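Local atomic coordinates of hypothetical protein DUF871 (Enterococcus faecalis, PDB entry 2P0O), a protein that is of unknown function but probably acts as a 6-phospho-N-acetylmuramidase, a glycosidase of cell-wall sugar recycling, joining a TIM barrel to a cyclophilin-like C-terminal domain. Residues V68-E73 against T94-D99; G6-L11 against G33-L38; I307-Y312 against K331-T336; R300-V305 against I335-D340. All coordinates share one frame; numbering follows the deposited sequence.

Contact 1: residues V68-E73 against T94-D99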
loop_
_atom_site.group_PDB
_atom_site.type_symbol
_atom_site.label_atom_id
_atom_site.label_comp_id
_atom_site.label_asym_id
_atom_site.label_seq_id
_atom_site.Cartn_x
_atom_site.Cartn_y
_atom_site.Cartn_z
ATOM N N VAL A 68 2.136 10.829 15.249
ATOM C CA VAL A 68 3.104 11.905 15.056
ATOM C C VAL A 68 4.519 11.464 15.462
ATOM O O VAL A 68 4.787 11.134 16.631
ATOM C CB VAL A 68 2.737 13.206 15.837
ATOM C CG1 VAL A 68 3.818 14.264 15.671
ATOM C CG2 VAL A 68 1.355 13.771 15.424
ATOM N N ASP A 69 5.425 11.478 14.497
ATOM C CA ASP A 69 6.815 11.195 14.770
ATOM C C ASP A 69 7.503 12.538 15.032
ATOM O O ASP A 69 7.545 13.415 14.171
ATOM C CB ASP A 69 7.435 10.421 13.606
ATOM C CG ASP A 69 8.912 10.111 13.819
ATOM O OD1 ASP A 69 9.748 11.035 13.757
ATOM O OD2 ASP A 69 9.246 8.933 14.026
ATOM N N ILE A 70 8.020 12.692 16.242
ATOM C CA ILE A 70 8.537 13.980 16.698
ATOM C C ILE A 70 9.595 13.758 17.773
ATOM O O ILE A 70 9.476 12.839 18.593
ATOM C CB ILE A 70 7.366 14.870 17.228
ATOM C CG1 ILE A 70 7.806 16.299 17.536
ATOM C CG2 ILE A 70 6.664 14.221 18.424
ATOM C CD1 ILE A 70 6.618 17.221 17.841
ATOM N N SER A 71 10.636 14.586 17.764
ATOM C CA SER A 71 11.660 14.504 18.796
ATOM C C SER A 71 11.115 15.082 20.096
ATOM O O SER A 71 10.178 15.892 20.081
ATOM C CB SER A 71 12.928 15.241 18.373
ATOM O OG SER A 71 12.773 16.640 18.533
ATOM N N GLY A 72 11.707 14.646 21.210
ATOM C CA GLY A 72 11.355 15.129 22.555
ATOM C C GLY A 72 11.377 16.639 22.677
ATOM O O GLY A 72 10.482 17.218 23.311
ATOM N N GLU A 73 12.392 17.261 22.054
ATOM C CA GLU A 73 12.607 18.724 22.081
ATOM C C GLU A 73 11.630 19.487 21.197
ATOM O O GLU A 73 11.096 20.519 21.611
ATOM C CB GLU A 73 14.055 19.100 21.714
ATOM C CG GLU A 73 15.019 19.196 22.905
ATOM C CD GLU A 73 14.319 19.581 24.223
ATOM O OE1 GLU A 73 13.846 20.741 24.372
ATOM O OE2 GLU A 73 14.241 18.705 25.115
ATOM N N THR A 94 -3.569 10.666 17.884
ATOM C CA THR A 94 -3.850 9.374 18.499
ATOM C C THR A 94 -2.597 8.597 18.881
ATOM O O THR A 94 -2.685 7.538 19.515
ATOM C CB THR A 94 -4.697 8.491 17.575
ATOM O OG1 THR A 94 -4.100 8.466 16.271
ATOM C CG2 THR A 94 -6.140 9.002 17.491
ATOM N N GLY A 95 -1.435 9.118 18.497
ATOM C CA GLY A 95 -0.198 8.386 18.667
ATOM C C GLY A 95 1.027 9.267 18.621
ATOM O O GLY A 95 1.068 10.265 17.894
ATOM N N LEU A 96 2.020 8.907 19.425
ATOM C CA LEU A 96 3.322 9.549 19.356
ATOM C C LEU A 96 4.448 8.537 19.173
ATOM O O LEU A 96 4.480 7.490 19.817
ATOM C CB LEU A 96 3.580 10.460 20.558
ATOM C CG LEU A 96 2.665 11.690 20.627
ATOM C CD1 LEU A 96 2.621 12.266 22.054
ATOM C CD2 LEU A 96 3.051 12.748 19.574
ATOM N N ARG A 97 5.333 8.857 18.239
ATOM C CA ARG A 97 6.573 8.119 18.031
ATOM C C ARG A 97 7.713 9.046 18.430
ATOM O O ARG A 97 8.062 9.982 17.702
ATOM C CB ARG A 97 6.694 7.664 16.586
ATOM C CG ARG A 97 7.927 6.784 16.273
ATOM C CD ARG A 97 7.615 5.959 15.025
ATOM N NE ARG A 97 8.701 5.074 14.599
ATOM C CZ ARG A 97 9.549 5.339 13.609
ATOM N NH1 ARG A 97 9.463 6.482 12.938
ATOM N NH2 ARG A 97 10.481 4.457 13.286
HETATM N N MSE A 98 8.250 8.798 19.623
HETATM C CA MSE A 98 9.320 9.607 20.176
HETATM C C MSE A 98 10.654 8.922 19.923
HETATM O O MSE A 98 10.777 7.702 19.946
HETATM C CB MSE A 98 9.131 9.810 21.670
HETATM C CG MSE A 98 7.748 10.256 22.078
HETATM SE SE MSE A 98 7.167 11.992 21.374
HETATM C CE MSE A 98 8.528 13.201 22.079
ATOM N N ASP A 99 11.660 9.717 19.666
ATOM C CA ASP A 99 12.901 9.140 19.204
ATOM C C ASP A 99 13.960 9.771 20.047
ATOM O O ASP A 99 14.867 9.095 20.536
ATOM C CB ASP A 99 13.091 9.401 17.697
ATOM C CG ASP A 99 11.742 9.471 16.946
ATOM O OD1 ASP A 99 11.072 10.541 17.044
ATOM O OD2 ASP A 99 11.339 8.455 16.301
#
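Val68 to Ile70 and Gly95 to Met98 run side by side as parallel strands, their axes 4.7 Å apart at the closest and inclined by 26°. The backbone bonds alternate across the pair: Val68 N gives to Gly95 O, Arg97 N to Val68 O at 2.8 Å, and Ile70 N to Arg97 O. On one face sit Asp69 and Arg97. Asp69 turns its CG away from its own backbone N, and the extended Arg97 chain crosses it at a slant; OD2 of Asp69 receives NH1 of Arg97 at 2.7 Å. The hydrogen bond within this salt bridge is weak, its angle only 121°, and the carboxylate and guanidinium planes are 50° apart. Leu118 O takes NE and Asn146 OD1 takes NH2, which holds the guanidinium from further round the barrel. The other face is apolar. Leu96 CD2 packs on Val68 CB at 3.8 Å, while the Ile70 CG2 branch meets Met98 SE (the residue is selenomethionine) at 3.7 Å. The bent chain of Met98 brings its CE within 3.5 Å of Gly72 CA, a tight carbon contact. Ser71 is the N-cap of the following helix, its OG accepting from Ala74 N. A second carboxylate, Asp99, crosses Asp69 at about a right angle with its OD2 3.1 Å from Asp69 OD2; the two acids crowd each other, and Arg97, bonded to Asp69 OD2, probably offsets part of the negative charge.

Contact 2: residues G6-L11 against G33-L38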
loop_
_atom_site.group_PDB
_atom_site.type_symbol
_atom_site.label_atom_id
_atom_site.label_comp_id
_atom_site.label_asym_id
_atom_site.label_seq_id
_atom_site.Cartn_x
_atom_site.Cartn_y
_atom_site.Cartn_z
ATOM N N GLY A 6 -2.881 3.465 5.445
ATOM C CA GLY A 6 -2.644 4.846 5.843
ATOM C C GLY A 6 -1.920 5.701 4.822
ATOM O O GLY A 6 -1.398 5.188 3.805
ATOM N N ILE A 7 -1.910 7.007 5.090
ATOM C CA ILE A 7 -1.225 8.017 4.267
ATOM C C ILE A 7 -0.281 8.859 5.114
ATOM O O ILE A 7 -0.400 8.902 6.333
ATOM C CB ILE A 7 -2.226 8.971 3.552
ATOM C CG1 ILE A 7 -2.998 9.839 4.576
ATOM C CG2 ILE A 7 -3.139 8.148 2.672
ATOM C CD1 ILE A 7 -4.067 10.829 3.970
ATOM N N SER A 8 0.642 9.550 4.457
ATOM C CA SER A 8 1.522 10.512 5.128
ATOM C C SER A 8 1.149 11.922 4.757
ATOM O O SER A 8 0.645 12.180 3.667
ATOM C CB SER A 8 2.981 10.256 4.766
ATOM O OG SER A 8 3.376 8.976 5.251
ATOM N N VAL A 9 1.349 12.828 5.697
ATOM C CA VAL A 9 1.136 14.243 5.468
ATOM C C VAL A 9 2.374 14.960 5.964
ATOM O O VAL A 9 2.951 14.564 6.966
ATOM C CB VAL A 9 -0.133 14.740 6.175
ATOM C CG1 VAL A 9 -0.224 16.256 6.109
ATOM C CG2 VAL A 9 -1.366 14.109 5.530
ATOM N N PHE A 10 2.807 15.971 5.223
ATOM C CA PHE A 10 4.050 16.703 5.516
ATOM C C PHE A 10 3.705 18.118 5.962
ATOM O O PHE A 10 3.212 18.934 5.175
ATOM C CB PHE A 10 4.977 16.676 4.298
ATOM C CG PHE A 10 5.491 15.292 3.987
ATOM C CD1 PHE A 10 4.712 14.385 3.261
ATOM C CD2 PHE A 10 6.716 14.863 4.501
ATOM C CE1 PHE A 10 5.178 13.073 3.015
ATOM C CE2 PHE A 10 7.191 13.565 4.253
ATOM C CZ PHE A 10 6.445 12.682 3.512
ATOM N N LEU A 11 3.922 18.378 7.250
ATOM C CA LEU A 11 3.529 19.654 7.837
ATOM C C LEU A 11 4.630 20.706 7.794
ATOM O O LEU A 11 4.499 21.755 8.427
ATOM C CB LEU A 11 3.034 19.465 9.276
ATOM C CG LEU A 11 1.800 18.572 9.418
ATOM C CD1 LEU A 11 1.359 18.538 10.871
ATOM C CD2 LEU A 11 0.686 19.092 8.518
ATOM N N GLY A 33 -5.811 6.034 8.446
ATOM C CA GLY A 33 -4.704 6.538 9.236
ATOM C C GLY A 33 -3.828 7.550 8.535
ATOM O O GLY A 33 -3.677 7.536 7.297
ATOM N N ILE A 34 -3.241 8.425 9.360
ATOM C CA ILE A 34 -2.268 9.399 8.941
ATOM C C ILE A 34 -0.996 9.246 9.772
ATOM O O ILE A 34 -1.052 9.052 11.001
ATOM C CB ILE A 34 -2.796 10.848 9.092
ATOM C CG1 ILE A 34 -4.023 11.068 8.199
ATOM C CG2 ILE A 34 -1.666 11.861 8.799
ATOM C CD1 ILE A 34 -4.912 12.237 8.634
ATOM N N PHE A 35 0.138 9.319 9.078
ATOM C CA PHE A 35 1.461 9.452 9.691
ATOM C C PHE A 35 2.028 10.817 9.306
ATOM O O PHE A 35 1.908 11.257 8.154
ATOM C CB PHE A 35 2.404 8.329 9.225
ATOM C CG PHE A 35 3.822 8.446 9.739
ATOM C CD1 PHE A 35 4.195 7.841 10.949
ATOM C CD2 PHE A 35 4.806 9.122 8.992
ATOM C CE1 PHE A 35 5.520 7.919 11.438
ATOM C CE2 PHE A 35 6.140 9.212 9.463
ATOM C CZ PHE A 35 6.511 8.598 10.684
ATOM N N THR A 36 2.641 11.486 10.275
ATOM C CA THR A 36 3.327 12.736 10.013
ATOM C C THR A 36 4.583 12.847 10.872
ATOM O O THR A 36 4.585 12.464 12.052
ATOM C CB THR A 36 2.387 13.966 10.183
ATOM O OG1 THR A 36 3.051 15.152 9.716
ATOM C CG2 THR A 36 1.947 14.164 11.644
ATOM N N SER A 37 5.649 13.362 10.269
ATOM C CA SER A 37 6.925 13.528 10.959
ATOM C C SER A 37 7.275 15.003 11.055
ATOM O O SER A 37 7.407 15.689 10.048
ATOM C CB SER A 37 8.044 12.732 10.255
ATOM O OG SER A 37 9.293 12.871 10.930
ATOM N N LEU A 38 7.405 15.486 12.284
ATOM C CA LEU A 38 7.621 16.910 12.545
ATOM C C LEU A 38 9.038 17.273 12.987
ATOM O O LEU A 38 9.581 16.671 13.927
ATOM C CB LEU A 38 6.648 17.392 13.610
ATOM C CG LEU A 38 5.333 18.023 13.170
ATOM C CD1 LEU A 38 4.303 16.960 12.779
ATOM C CD2 LEU A 38 4.810 18.884 14.302
HETATM O O HOH W 1 5.685 13.505 7.299
HETATM O O HOH W 2 4.953 16.852 9.387
#
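Thr36 OG1 is held between protein and water: it donates to Val9 O at 2.8 Å and accepts from a water at 2.6 Å. That water also receives Leu11 N and donates to Ser37 O, while a second water links Val9 O to Ser37 N. Val9 O thus takes both a hydroxyl and a water, and the two waters continue the cross-strand connection where direct backbone bonding stops. With OG1 set opposite the backbone N (chi1 -171°), the hydroxyl reaches across to Val9 O, standing 41° out of its carbonyl plane. Threonine suits the place because its hydroxyl can give to Val9 O and take from the water at once. Before it the strands pair in parallel, with Ile7 N bonded to Gly33 O, Phe35 N to Ile7 O and Val9 N to Phe35 O. Gly6 packs closely here, its CA 3.2 Å from Gly33 O. Ile7 and Ile34 lie side by side, CG1 to CG1 at 4.0 Å; Val9 CG2 slants against Ile34 CG2, and Leu11 CD1 meets Leu38 CD1 at 3.8 Å. On the other face, Ser8 OG lies oblique to the Phe35 ring and bonds to Ile221 O. This is the first beta-alpha-beta unit of the TIM barrel: Ile7 and Val9 pack against helix 17-28, Ile34 and Leu11 against helix 48-62, while Phe35 turns inward to meet Trp144 and Phe177, and strand 65-70 continues the sheet beyond strand 33-38.

Contact 3: residues I307-Y312 against K331-T336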
loop_
_atom_site.group_PDB
_atom_site.type_symbol
_atom_site.label_atom_id
_atom_site.label_comp_id
_atom_site.label_asym_id
_atom_site.label_seq_id
_atom_site.Cartn_x
_atom_site.Cartn_y
_atom_site.Cartn_z
ATOM N N ILE A 307 -5.950 -16.348 -25.804
ATOM C CA ILE A 307 -7.173 -17.126 -25.921
ATOM C C ILE A 307 -6.865 -18.383 -26.728
ATOM O O ILE A 307 -6.213 -18.310 -27.791
ATOM C CB ILE A 307 -8.372 -16.279 -26.524
ATOM C CG1 ILE A 307 -9.689 -17.040 -26.432
ATOM C CG2 ILE A 307 -8.109 -15.830 -27.985
ATOM C CD1 ILE A 307 -10.913 -16.159 -26.634
ATOM N N ASP A 308 -7.305 -19.534 -26.224
ATOM C CA ASP A 308 -7.086 -20.792 -26.931
ATOM C C ASP A 308 -7.903 -20.830 -28.223
ATOM O O ASP A 308 -9.105 -20.536 -28.205
ATOM C CB ASP A 308 -7.440 -21.973 -26.041
ATOM C CG ASP A 308 -6.370 -22.276 -24.996
ATOM O OD1 ASP A 308 -5.348 -21.533 -24.904
ATOM O OD2 ASP A 308 -6.534 -23.296 -24.282
ATOM N N ASN A 309 -7.266 -21.157 -29.352
ATOM C CA ASN A 309 -8.024 -21.186 -30.609
ATOM C C ASN A 309 -8.630 -22.572 -30.879
ATOM O O ASN A 309 -8.539 -23.461 -30.015
ATOM C CB ASN A 309 -7.220 -20.615 -31.805
ATOM C CG ASN A 309 -5.931 -21.392 -32.094
ATOM O OD1 ASN A 309 -5.944 -22.620 -32.259
ATOM N ND2 ASN A 309 -4.812 -20.666 -32.175
ATOM N N GLU A 310 -9.237 -22.748 -32.055
ATOM C CA GLU A 310 -9.932 -23.986 -32.409
ATOM C C GLU A 310 -9.004 -25.212 -32.455
ATOM O O GLU A 310 -9.470 -26.367 -32.330
ATOM C CB GLU A 310 -10.720 -23.828 -33.727
ATOM C CG GLU A 310 -9.857 -23.744 -34.975
ATOM C CD GLU A 310 -10.637 -23.334 -36.235
ATOM O OE1 GLU A 310 -11.637 -24.006 -36.617
ATOM O OE2 GLU A 310 -10.228 -22.338 -36.871
ATOM N N LYS A 311 -7.701 -24.973 -32.623
ATOM C CA LYS A 311 -6.726 -26.084 -32.655
ATOM C C LYS A 311 -6.575 -26.744 -31.305
ATOM O O LYS A 311 -6.064 -27.848 -31.236
ATOM C CB LYS A 311 -5.342 -25.656 -33.162
ATOM C CG LYS A 311 -5.318 -25.273 -34.629
ATOM C CD LYS A 311 -3.978 -24.729 -35.056
ATOM C CE LYS A 311 -4.041 -24.314 -36.513
ATOM N NZ LYS A 311 -2.725 -23.830 -36.986
ATOM N N TYR A 312 -7.009 -26.074 -30.241
ATOM C CA TYR A 312 -6.907 -26.622 -28.888
ATOM C C TYR A 312 -8.146 -27.414 -28.529
ATOM O O TYR A 312 -8.329 -27.780 -27.366
ATOM C CB TYR A 312 -6.659 -25.513 -27.844
ATOM C CG TYR A 312 -5.462 -25.790 -26.938
ATOM C CD1 TYR A 312 -5.185 -27.084 -26.509
ATOM C CD2 TYR A 312 -4.606 -24.751 -26.517
ATOM C CE1 TYR A 312 -4.104 -27.356 -25.682
ATOM C CE2 TYR A 312 -3.505 -25.002 -25.708
ATOM C CZ TYR A 312 -3.264 -26.327 -25.282
ATOM O OH TYR A 312 -2.192 -26.642 -24.463
ATOM N N LYS A 331 -1.628 -23.227 -31.014
ATOM C CA LYS A 331 -2.997 -23.405 -30.556
ATOM C C LYS A 331 -3.498 -22.291 -29.652
ATOM O O LYS A 331 -4.648 -22.323 -29.229
ATOM C CB LYS A 331 -3.156 -24.740 -29.829
ATOM C CG LYS A 331 -2.576 -25.935 -30.566
ATOM C CD LYS A 331 -2.895 -27.235 -29.806
ATOM C CE LYS A 331 -2.055 -27.397 -28.536
ATOM N NZ LYS A 331 -0.609 -26.976 -28.642
ATOM N N VAL A 332 -2.651 -21.297 -29.385
ATOM C CA VAL A 332 -2.953 -20.239 -28.396
ATOM C C VAL A 332 -2.755 -18.878 -29.074
ATOM O O VAL A 332 -1.604 -18.517 -29.376
ATOM C CB VAL A 332 -2.006 -20.346 -27.152
ATOM C CG1 VAL A 332 -2.215 -19.185 -26.160
ATOM C CG2 VAL A 332 -2.157 -21.705 -26.433
ATOM N N ASN A 333 -3.849 -18.133 -29.325
ATOM C CA ASN A 333 -3.737 -16.767 -29.855
ATOM C C ASN A 333 -3.228 -15.791 -28.804
ATOM O O ASN A 333 -3.675 -15.820 -27.632
ATOM C CB ASN A 333 -5.087 -16.263 -30.367
ATOM C CG ASN A 333 -5.556 -16.995 -31.610
ATOM O OD1 ASN A 333 -4.788 -17.704 -32.272
ATOM N ND2 ASN A 333 -6.820 -16.812 -31.944
ATOM N N THR A 334 -2.297 -14.934 -29.202
ATOM C CA THR A 334 -1.804 -13.906 -28.295
ATOM C C THR A 334 -2.545 -12.632 -28.634
ATOM O O THR A 334 -2.531 -12.205 -29.788
ATOM C CB THR A 334 -0.285 -13.704 -28.455
ATOM O OG1 THR A 334 0.022 -13.685 -29.858
ATOM C CG2 THR A 334 0.465 -14.870 -27.824
ATOM N N ILE A 335 -3.202 -12.037 -27.640
ATOM C CA ILE A 335 -4.147 -10.933 -27.891
ATOM C C ILE A 335 -3.533 -9.608 -27.509
ATOM O O ILE A 335 -3.520 -8.673 -28.288
ATOM C CB ILE A 335 -5.469 -11.069 -27.054
ATOM C CG1 ILE A 335 -6.062 -12.487 -27.138
ATOM C CG2 ILE A 335 -6.492 -9.967 -27.458
ATOM C CD1 ILE A 335 -6.283 -12.935 -28.563
ATOM N N THR A 336 -3.061 -9.508 -26.276
ATOM C CA THR A 336 -2.435 -8.277 -25.831
ATOM C C THR A 336 -1.569 -8.656 -24.631
ATOM O O THR A 336 -1.383 -9.850 -24.361
ATOM C CB THR A 336 -3.494 -7.170 -25.525
ATOM O OG1 THR A 336 -2.849 -6.027 -24.995
ATOM C CG2 THR A 336 -4.535 -7.629 -24.498
HETATM O O HOH W 3 -0.236 -28.005 -26.013
#
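Ile307 and Asn333 form an antiparallel hydrogen-bonded pair, followed by the non-hydrogen-bonded pair Asp308 and Val332, and Asn309 N then bonds to Lys331 O as the strand ends. The pairing belongs to the antiparallel sheet of the C-terminal, cyclophilin-like domain, and Asn309 closes it with an Asx turn. Its CG lies between the backbone N and carbonyl carbon (chi1 61°), which brings OD1 back to accept Lys311 N at 3.0 Å in the amide plane, on a lone pair. The same amide points its ND2 at Asn333 OD1, 3.0 Å away and nearly straight at 165°; the donor stands above the plane of the Asn333 carbonyl, and the two amides are turned 52° from each other. Asparagine suits the turn because one group both accepts and donates. Asn333 is secured further by Glu293 O and Glu295 N. Beside it, Ile307 CG2 presses on Ile335 CD1 at 3.5 Å, a tight apolar contact. At the outer end Lys331 folds across Tyr312: a bend at chi3 lays its CE over one ring face, 3.6 Å from the centroid, and a further bend at chi4 sets NZ, which forms a cation-pi contact while pairing with Asp329. Val332 CG2 instead meets the ring's edge, at Tyr312 CE2, and also lies against Asp308 OD1. A water completes the lysine-tyrosine pair, 2.8 Å from both Lys331 NZ and Tyr312 OH.

Contact 4: residues R300-V305 against I335-D340. Unlike the reference sequence in segment 335-340: Asp340 (reference Glu).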
loop_
_atom_site.group_PDB
_atom_site.type_symbol
_atom_site.label_atom_id
_atom_site.label_comp_id
_atom_site.label_asym_id
_atom_site.label_seq_id
_atom_site.Cartn_x
_atom_site.Cartn_y
_atom_site.Cartn_z
ATOM N N ARG A 300 4.892 -15.888 -25.426
ATOM C CA ARG A 300 3.995 -15.359 -24.400
ATOM C C ARG A 300 4.743 -14.871 -23.149
ATOM O O ARG A 300 4.647 -15.503 -22.075
ATOM C CB ARG A 300 2.946 -16.416 -24.039
ATOM C CG ARG A 300 2.078 -16.826 -25.240
ATOM C CD ARG A 300 1.280 -18.073 -24.967
ATOM N NE ARG A 300 2.125 -19.270 -25.022
ATOM C CZ ARG A 300 1.860 -20.414 -24.386
ATOM N NH1 ARG A 300 0.766 -20.539 -23.622
ATOM N NH2 ARG A 300 2.699 -21.442 -24.516
ATOM N N PRO A 301 5.511 -13.763 -23.274
ATOM C CA PRO A 301 6.230 -13.294 -22.079
ATOM C C PRO A 301 5.275 -12.945 -20.943
ATOM O O PRO A 301 4.050 -12.794 -21.165
ATOM C CB PRO A 301 7.045 -12.077 -22.582
ATOM C CG PRO A 301 6.349 -11.630 -23.833
ATOM C CD PRO A 301 5.795 -12.918 -24.450
ATOM N N VAL A 302 5.807 -12.878 -19.731
ATOM C CA VAL A 302 4.990 -12.592 -18.555
ATOM C C VAL A 302 4.006 -11.442 -18.823
ATOM O O VAL A 302 4.380 -10.384 -19.297
ATOM C CB VAL A 302 5.851 -12.384 -17.240
ATOM C CG1 VAL A 302 6.903 -11.287 -17.417
ATOM C CG2 VAL A 302 4.939 -12.084 -16.048
ATOM N N GLY A 303 2.735 -11.695 -18.574
ATOM C CA GLY A 303 1.693 -10.666 -18.707
ATOM C C GLY A 303 0.878 -10.816 -19.965
ATOM O O GLY A 303 -0.110 -10.132 -20.131
ATOM N N THR A 304 1.289 -11.726 -20.848
ATOM C CA THR A 304 0.601 -11.973 -22.105
ATOM C C THR A 304 -0.814 -12.510 -21.886
ATOM O O THR A 304 -1.019 -13.495 -21.155
ATOM C CB THR A 304 1.450 -12.854 -23.090
ATOM O OG1 THR A 304 2.676 -12.165 -23.434
ATOM C CG2 THR A 304 0.694 -13.114 -24.403
ATOM N N VAL A 305 -1.783 -11.831 -22.493
ATOM C CA VAL A 305 -3.181 -12.274 -22.498
ATOM C C VAL A 305 -3.482 -13.067 -23.755
ATOM O O VAL A 305 -3.290 -12.589 -24.894
ATOM C CB VAL A 305 -4.149 -11.070 -22.420
ATOM C CG1 VAL A 305 -5.590 -11.534 -22.234
ATOM C CG2 VAL A 305 -3.722 -10.115 -21.306
ATOM N N ILE A 335 -3.202 -12.037 -27.640
ATOM C CA ILE A 335 -4.147 -10.933 -27.891
ATOM C C ILE A 335 -3.533 -9.608 -27.509
ATOM O O ILE A 335 -3.520 -8.673 -28.288
ATOM C CB ILE A 335 -5.469 -11.069 -27.054
ATOM C CG1 ILE A 335 -6.062 -12.487 -27.138
ATOM C CG2 ILE A 335 -6.492 -9.967 -27.458
ATOM C CD1 ILE A 335 -6.283 -12.935 -28.563
ATOM N N THR A 336 -3.061 -9.508 -26.276
ATOM C CA THR A 336 -2.435 -8.277 -25.831
ATOM C C THR A 336 -1.569 -8.656 -24.631
ATOM O O THR A 336 -1.383 -9.850 -24.361
ATOM C CB THR A 336 -3.494 -7.170 -25.525
ATOM O OG1 THR A 336 -2.849 -6.027 -24.995
ATOM C CG2 THR A 336 -4.535 -7.629 -24.498
ATOM N N ARG A 337 -1.070 -7.648 -23.918
ATOM C CA ARG A 337 -0.197 -7.838 -22.780
ATOM C C ARG A 337 -0.529 -6.849 -21.666
ATOM O O ARG A 337 -0.766 -5.682 -21.952
ATOM C CB ARG A 337 1.252 -7.623 -23.219
ATOM C CG ARG A 337 2.253 -8.226 -22.221
ATOM C CD ARG A 337 3.670 -8.247 -22.759
ATOM N NE ARG A 337 4.550 -8.746 -21.702
ATOM C CZ ARG A 337 5.871 -8.599 -21.660
ATOM N NH1 ARG A 337 6.535 -8.000 -22.653
ATOM N NH2 ARG A 337 6.531 -9.076 -20.609
ATOM N N ILE A 338 -0.519 -7.302 -20.405
ATOM C CA ILE A 338 -0.611 -6.394 -19.266
ATOM C C ILE A 338 0.474 -5.339 -19.282
ATOM O O ILE A 338 1.633 -5.636 -19.491
ATOM C CB ILE A 338 -0.454 -7.145 -17.891
ATOM C CG1 ILE A 338 -1.420 -8.348 -17.810
ATOM C CG2 ILE A 338 -0.596 -6.139 -16.715
ATOM C CD1 ILE A 338 -2.917 -7.948 -17.824
ATOM N N ILE A 339 0.074 -4.102 -19.041
ATOM C CA ILE A 339 0.966 -2.936 -18.984
ATOM C C ILE A 339 2.096 -3.180 -17.979
ATOM O O ILE A 339 1.862 -3.727 -16.898
ATOM C CB ILE A 339 0.090 -1.658 -18.647
ATOM C CG1 ILE A 339 -0.697 -1.222 -19.891
ATOM C CG2 ILE A 339 0.856 -0.495 -18.049
ATOM C CD1 ILE A 339 0.035 -1.355 -21.194
ATOM N N ASP A 340 3.311 -2.796 -18.352
ATOM C CA ASP A 340 4.487 -3.069 -17.517
ATOM C C ASP A 340 4.204 -2.728 -16.053
ATOM O O ASP A 340 4.449 -3.533 -15.156
ATOM C CB ASP A 340 5.707 -2.276 -18.015
ATOM C CG ASP A 340 7.008 -2.779 -17.442
ATOM O OD1 ASP A 340 6.971 -3.523 -16.446
ATOM O OD2 ASP A 340 8.093 -2.429 -17.989
#
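Arg337 reaches along the turn at 301-304 and presents its guanidinium to it in two ways, edge to a carbonyl and face to a proline. NE and NH2 both point at Val302 O, at 2.9 Å and 2.8 Å, gripping this single acceptor side-on; the oxygen lies within 6° of the guanidinium plane, and NH2 uses a lone pair of the carbonyl. Over one face of the group stands Pro301, its CG 3.7 Å above the plane and centred on it, the proline crossing the arginine at about a right angle. The fork and the proline together fix the rotation of the group. An extended chain, with CG anti to the backbone N, gives the arginine the length for this span. The turn it grips is a type II beta turn, in which Thr304 supplies both N and OG1 to Pro301 O, and Gly303 adopts a positive phi (103°) at which a side chain would run into the preceding carbonyl oxygen. Gly303 O then accepts Ile338 N, a straight bond of 171°. On the opposite face of the sheet Val305 and Thr336 lie side by side, CB to CG2 at 4.0 Å, and Thr336 OG1 bonds to Ala248 O. Val305 O receives Ile335 N at 2.8 Å and, weakly, Thr336 N. Two residues facing one make a classic beta bulge, set here in strand 332-337 of the antiparallel sheet of the cyclophilin-like domain.

Contacts 1 and 2 belong to the TIM barrel, contacts 3 and 4 to the cyclophilin-like domain on the opposite side of the chain's centre. In the barrel, strand 33-38 of contact 2 borders strand 65-70 of contact 1: Asp69 N and O each lie 2.8 Å from Thr36 O and Leu38 N respectively, probable hydrogen bonds, and the contact centres are 12 Å apart. Contacts 3 and 4 use the same two antiparallel strands, share Ile335 and Thr336, and have centres 14 Å apart. No contact of one pair touches a contact of the other; contacts 2 and 4 approach to about 22 Å between nearest atoms. The bound sodium ion, at Met211, Asp213 and Val216, lies about 14 Å from the Gly6 position of contact 2.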